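Local coordinates for extracellular solute-binding protein, family 1 (Bifidobacterium longum subsp. infantis, PDB 6FTH) that probably captures human milk oligosaccharides outside the cell and delivers them to an ABC transporter, as a family 1 extracellular solute-binding protein, at residues D195-N200 against A290-S295; V179-K184 against I262-I267. All coordinates share one frame; numbering follows the deposited sequence.

Contact 1: residues D195-N200 against A290-S295; sequences DEIPMN and AKTGVS
Met199 and Val294 meet at the buried end of the contact, where segment 195-200 runs parallel to segment 290-295, with Met199 CG 4.0 Å from Val294 CG1. The methionine chain runs extended from a CG anti to the backbone N (chi1 179°), and this carries its sulfur and methyl along the same valine branch. Leu180 of helix 173-185 covers both residues. The backbones that carry them are joined closely. Asn200 N reaches Val294 O at 3.0 Å in an almost straight bond, Gly293 N binds Ile197 O, and Ile197 N binds Lys291 O; donors and acceptors thus switch sides along the pair, which sets its parallel register. At Pro198 and Gly293 both chains turn a corner together, and there Val294 N makes only a weak bond to Pro198 O. On the side where Ile197 and Thr292 point, Thr292 CG2 touches Asn200 CB, while the Asn200 amide and the Thr292 hydroxyl both find Gln283.

The opposite end is looser and partly exposed. Lys291 bends at chi2 and then stretches out to place Lys291 NZ 2.7 Å from Asp195 OD2, a salt bridge on the anti lone pair; with Asn189 and Asn191, three donors grip that oxygen, which probably spreads its charge. Strand 197-199 is the outermost of a mixed sheet and 292-297 its inner neighbour, consistent with one lobe of the type 2 periplasmic-binding-protein fold.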
loop_
_atom_site.group_PDB
_atom_site.type_symbol
_atom_site.label_atom_id
_atom_site.label_comp_id
_atom_site.label_asym_id
_atom_site.label_seq_id
_atom_site.Cartn_x
_atom_site.Cartn_y
_atom_site.Cartn_z
ATOM N N ASP A 195 20.919 14.244 -20.632
ATOM C CA ASP A 195 20.138 13.033 -20.438
ATOM C C ASP A 195 19.438 13.010 -19.092
ATOM O O ASP A 195 18.619 12.119 -18.865
ATOM C CB ASP A 195 21.024 11.778 -20.566
ATOM C CG ASP A 195 22.149 11.717 -19.527
ATOM O OD1 ASP A 195 22.623 12.763 -19.068
ATOM O OD2 ASP A 195 22.579 10.594 -19.180
ATOM N N GLU A 196 19.763 13.956 -18.216
ATOM C CA GLU A 196 19.138 14.019 -16.906
ATOM C C GLU A 196 17.646 14.247 -17.051
ATOM O O GLU A 196 17.202 15.161 -17.752
ATOM C CB GLU A 196 19.737 15.169 -16.107
ATOM C CG GLU A 196 21.104 14.901 -15.488
ATOM C CD GLU A 196 22.280 15.043 -16.465
ATOM O OE1 GLU A 196 22.086 15.455 -17.624
ATOM O OE2 GLU A 196 23.409 14.722 -16.035
ATOM N N ILE A 197 16.876 13.424 -16.347
ATOM C CA ILE A 197 15.447 13.642 -16.149
ATOM C C ILE A 197 15.309 14.298 -14.783
ATOM O O ILE A 197 15.470 13.614 -13.762
ATOM C CB ILE A 197 14.692 12.308 -16.189
ATOM C CG1 ILE A 197 14.887 11.607 -17.541
ATOM C CG2 ILE A 197 13.201 12.549 -15.932
ATOM C CD1 ILE A 197 14.398 10.146 -17.593
ATOM N N PRO A 198 15.062 15.610 -14.699
ATOM C CA PRO A 198 15.101 16.248 -13.381
ATOM C C PRO A 198 14.138 15.623 -12.392
ATOM O O PRO A 198 14.543 15.297 -11.273
ATOM C CB PRO A 198 14.795 17.710 -13.704
ATOM C CG PRO A 198 15.308 17.867 -15.109
ATOM C CD PRO A 198 14.926 16.612 -15.773
ATOM N N MET A 199 12.880 15.466 -12.780
ATOM C CA MET A 199 11.871 14.800 -11.968
ATOM C C MET A 199 11.086 13.867 -12.884
ATOM O O MET A 199 10.708 14.266 -13.990
ATOM C CB MET A 199 10.938 15.836 -11.332
ATOM C CG MET A 199 9.853 15.222 -10.494
ATOM S SD MET A 199 9.000 16.484 -9.512
ATOM C CE MET A 199 7.916 15.456 -8.468
ATOM N N ASN A 200 10.866 12.630 -12.430
ATOM C CA ASN A 200 10.075 11.650 -13.151
ATOM C C ASN A 200 8.850 11.274 -12.330
ATOM O O ASN A 200 8.958 11.019 -11.124
ATOM C CB ASN A 200 10.888 10.409 -13.488
ATOM C CG ASN A 200 10.474 9.807 -14.812
ATOM O OD1 ASN A 200 9.506 10.240 -15.429
ATOM N ND2 ASN A 200 11.173 8.777 -15.227
ATOM N N ALA A 290 23.464 7.506 -13.125
ATOM C CA ALA A 290 22.157 7.956 -12.665
ATOM C C ALA A 290 21.528 8.869 -13.706
ATOM O O ALA A 290 22.211 9.697 -14.314
ATOM C CB ALA A 290 22.315 8.727 -11.360
ATOM N N LYS A 291 20.210 8.744 -13.877
ATOM C CA LYS A 291 19.459 9.536 -14.845
ATOM C C LYS A 291 18.441 10.480 -14.230
ATOM O O LYS A 291 18.195 11.542 -14.801
ATOM C CB LYS A 291 18.712 8.628 -15.828
ATOM C CG LYS A 291 19.602 7.675 -16.598
ATOM C CD LYS A 291 20.367 8.375 -17.712
ATOM C CE LYS A 291 21.180 7.359 -18.494
ATOM N NZ LYS A 291 21.913 7.982 -19.645
ATOM N N THR A 292 17.845 10.138 -13.085
ATOM C CA THR A 292 16.706 10.887 -12.557
ATOM C C THR A 292 17.067 11.643 -11.284
ATOM O O THR A 292 17.698 11.101 -10.375
ATOM C CB THR A 292 15.571 9.919 -12.286
ATOM O OG1 THR A 292 15.216 9.246 -13.502
ATOM C CG2 THR A 292 14.337 10.655 -11.748
ATOM N N GLY A 293 16.626 12.901 -11.205
ATOM C CA GLY A 293 16.927 13.735 -10.064
ATOM C C GLY A 293 15.989 13.500 -8.886
ATOM O O GLY A 293 16.452 13.357 -7.745
ATOM N N VAL A 294 14.687 13.424 -9.171
ATOM C CA VAL A 294 13.639 13.341 -8.150
ATOM C C VAL A 294 12.588 12.333 -8.611
ATOM O O VAL A 294 12.162 12.359 -9.768
ATOM C CB VAL A 294 12.993 14.725 -7.910
ATOM C CG1 VAL A 294 11.750 14.588 -7.002
ATOM C CG2 VAL A 294 13.996 15.709 -7.316
ATOM N N SER A 295 12.159 11.457 -7.711
ATOM C CA SER A 295 11.084 10.524 -8.025
ATOM C C SER A 295 10.407 10.089 -6.733
ATOM O O SER A 295 10.921 10.306 -5.634
ATOM C CB SER A 295 11.573 9.315 -8.828
ATOM O OG SER A 295 12.406 8.506 -8.037
#

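Contact 2: residues V179-K184 against I262-I267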
loop_
_atom_site.group_PDB
_atom_site.type_symbol
_atom_site.label_atom_id
_atom_site.label_comp_id
_atom_site.label_asym_id
_atom_site.label_seq_id
_atom_site.Cartn_x
_atom_site.Cartn_y
_atom_site.Cartn_z
ATOM N N VAL A 179 16.151 23.716 -8.210
ATOM C CA VAL A 179 16.985 22.515 -8.235
ATOM C C VAL A 179 16.790 21.739 -9.531
ATOM O O VAL A 179 17.759 21.259 -10.148
ATOM C CB VAL A 179 16.660 21.636 -7.007
ATOM C CG1 VAL A 179 17.196 20.235 -7.189
ATOM C CG2 VAL A 179 17.176 22.289 -5.736
ATOM N N LEU A 180 15.538 21.586 -9.967
ATOM C CA LEU A 180 15.279 20.799 -11.158
ATOM C C LEU A 180 15.870 21.462 -12.396
ATOM O O LEU A 180 16.370 20.767 -13.281
ATOM C CB LEU A 180 13.776 20.593 -11.328
ATOM C CG LEU A 180 13.078 19.758 -10.234
ATOM C CD1 LEU A 180 11.625 19.690 -10.537
ATOM C CD2 LEU A 180 13.660 18.362 -10.138
ATOM N N LYS A 181 15.813 22.801 -12.480
ATOM C CA LYS A 181 16.445 23.501 -13.601
ATOM C C LYS A 181 17.944 23.251 -13.626
ATOM O O LYS A 181 18.537 23.086 -14.700
ATOM C CB LYS A 181 16.162 25.000 -13.522
ATOM C CG LYS A 181 14.698 25.362 -13.811
ATOM C CD LYS A 181 14.372 26.835 -13.656
ATOM C CE LYS A 181 12.902 27.104 -14.029
ATOM N NZ LYS A 181 12.488 28.519 -13.695
ATOM N N ALA A 182 18.578 23.252 -12.460
ATOM C CA ALA A 182 20.003 22.954 -12.383
ATOM C C ALA A 182 20.295 21.535 -12.833
ATOM O O ALA A 182 21.253 21.289 -13.583
ATOM C CB ALA A 182 20.477 23.170 -10.952
ATOM N N PHE A 183 19.477 20.575 -12.401
ATOM C CA PHE A 183 19.631 19.200 -12.863
ATOM C C PHE A 183 19.508 19.128 -14.371
ATOM O O PHE A 183 20.225 18.360 -15.030
ATOM C CB PHE A 183 18.564 18.293 -12.227
ATOM C CG PHE A 183 18.753 18.006 -10.742
ATOM C CD1 PHE A 183 19.879 18.401 -10.028
ATOM C CD2 PHE A 183 17.771 17.301 -10.072
ATOM C CE1 PHE A 183 20.000 18.083 -8.672
ATOM C CE2 PHE A 183 17.879 16.984 -8.745
ATOM C CZ PHE A 183 18.986 17.375 -8.032
ATOM N N LYS A 184 18.603 19.925 -14.944
ATOM C CA LYS A 184 18.359 19.837 -16.371
ATOM C C LYS A 184 19.565 20.327 -17.156
ATOM O O LYS A 184 19.936 19.715 -18.160
ATOM C CB LYS A 184 17.105 20.627 -16.745
ATOM C CG LYS A 184 16.750 20.489 -18.226
ATOM C CD LYS A 184 15.520 21.244 -18.627
ATOM C CE LYS A 184 15.134 20.958 -20.103
ATOM N NZ LYS A 184 14.938 19.495 -20.451
ATOM N N ILE A 262 6.479 20.630 -16.409
ATOM C CA ILE A 262 6.429 19.936 -17.695
ATOM C C ILE A 262 6.743 20.895 -18.834
ATOM O O ILE A 262 7.524 20.572 -19.741
ATOM C CB ILE A 262 5.062 19.239 -17.872
ATOM C CG1 ILE A 262 4.956 18.037 -16.942
ATOM C CG2 ILE A 262 4.862 18.759 -19.323
ATOM C CD1 ILE A 262 3.536 17.526 -16.752
ATOM N N SER A 263 6.162 22.092 -18.797
ATOM C CA SER A 263 6.365 23.065 -19.865
ATOM C C SER A 263 7.815 23.538 -19.934
ATOM O O SER A 263 8.269 23.980 -20.998
ATOM C CB SER A 263 5.409 24.247 -19.666
ATOM O OG SER A 263 5.863 25.137 -18.664
ATOM N N GLU A 264 8.550 23.426 -18.829
ATOM C CA GLU A 264 9.955 23.785 -18.746
ATOM C C GLU A 264 10.883 22.614 -19.037
ATOM O O GLU A 264 12.102 22.762 -18.901
ATOM C CB GLU A 264 10.249 24.397 -17.364
ATOM C CG GLU A 264 9.551 25.742 -17.159
ATOM C CD GLU A 264 9.770 26.368 -15.801
ATOM O OE1 GLU A 264 9.829 25.654 -14.768
ATOM O OE2 GLU A 264 9.862 27.604 -15.748
ATOM N N GLY A 265 10.354 21.464 -19.451
ATOM C CA GLY A 265 11.194 20.327 -19.734
ATOM C C GLY A 265 11.790 19.676 -18.512
ATOM O O GLY A 265 12.821 18.997 -18.621
ATOM N N LEU A 266 11.180 19.856 -17.337
ATOM C CA LEU A 266 11.724 19.291 -16.109
ATOM C C LEU A 266 11.137 17.935 -15.752
ATOM O O LEU A 266 11.660 17.264 -14.852
ATOM C CB LEU A 266 11.528 20.274 -14.969
ATOM C CG LEU A 266 12.049 21.693 -15.252
ATOM C CD1 LEU A 266 11.706 22.683 -14.166
ATOM C CD2 LEU A 266 13.567 21.694 -15.468
ATOM N N ILE A 267 10.072 17.530 -16.433
ATOM C CA ILE A 267 9.451 16.215 -16.358
ATOM C C ILE A 267 9.292 15.729 -17.796
ATOM O O ILE A 267 9.019 16.558 -18.671
ATOM C CB ILE A 267 8.091 16.327 -15.646
ATOM C CG1 ILE A 267 8.322 16.667 -14.174
ATOM C CG2 ILE A 267 7.271 15.069 -15.848
ATOM C CD1 ILE A 267 7.062 16.965 -13.354
#
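Lys184 carries its CG anti to the backbone N (chi1 -176°), runs straight to CE, and bends only at the last torsion (chi4 56°), which turns the ammonium onto the backbone carbonyl of Gly265. Lys184 NZ lies 2.8 Å from Gly265 O and approaches obliquely, at a C=O...N angle of 125° and tilted from the carbonyl plane. The extended part of the same chain passes across Leu266, with Lys184 CD 3.7 Å from Leu266 CD2. Leu266 is the apolar wedge of the contact: its two methyls rest against the helix, Leu266 CD2 lying 3.7 Å from Leu180 O and Leu266 CD1 meeting both Leu180 CB at 4.1 Å and Lys181 CG at 4.0 Å.

Lys181, also extended beyond CG, sends its ammonium along the outer side to Glu264. The salt bridge there is weak, with Lys181 NZ 3.5 Å from Glu264 OE2, and Glu177 makes a second, long and weak ion pair with the same ammonium. A buried leucine contact is thus flanked by two lysines that use their aliphatic stems for packing and their ends for polar links, one to a backbone carbonyl and one to a carboxylate.

The loop that presents these groups is a Schellman motif: Gly265, with positive phi, is the C-prime residue that ends helix 249-263, and Leu266 follows it directly. The contact therefore ties the flank of helix 173-185 to the C-terminal end of helix 249-263, with Leu261 of that helix touching both Leu180 and Leu266, strand 197-199 alongside Leu180 and Ile267, and helix 159-165 packed on Val179, Ala182 and Phe183.

Overall arrangement
Contacts 1 and 2 are two layers of one neighbourhood, their centres about 9 Å apart and on the same side of the chain's centre. Their segments alternate along the sequence, helix 173-185 being followed by strand 197-199, then by the turn after helix 249-263 and finally by strand 292-297. The layers are joined directly: Met199 N lies 3.0 Å from Leu266 O, a probable hydrogen bond, and Leu180 CD2 packs 3.4 Å from Pro198 O. The centres of contacts 1 and 2 lie about 24 and 29 Å from the centre of the chain, and the pair illustrates how an edge strand and its covering helix are held through the same small set of neighbours.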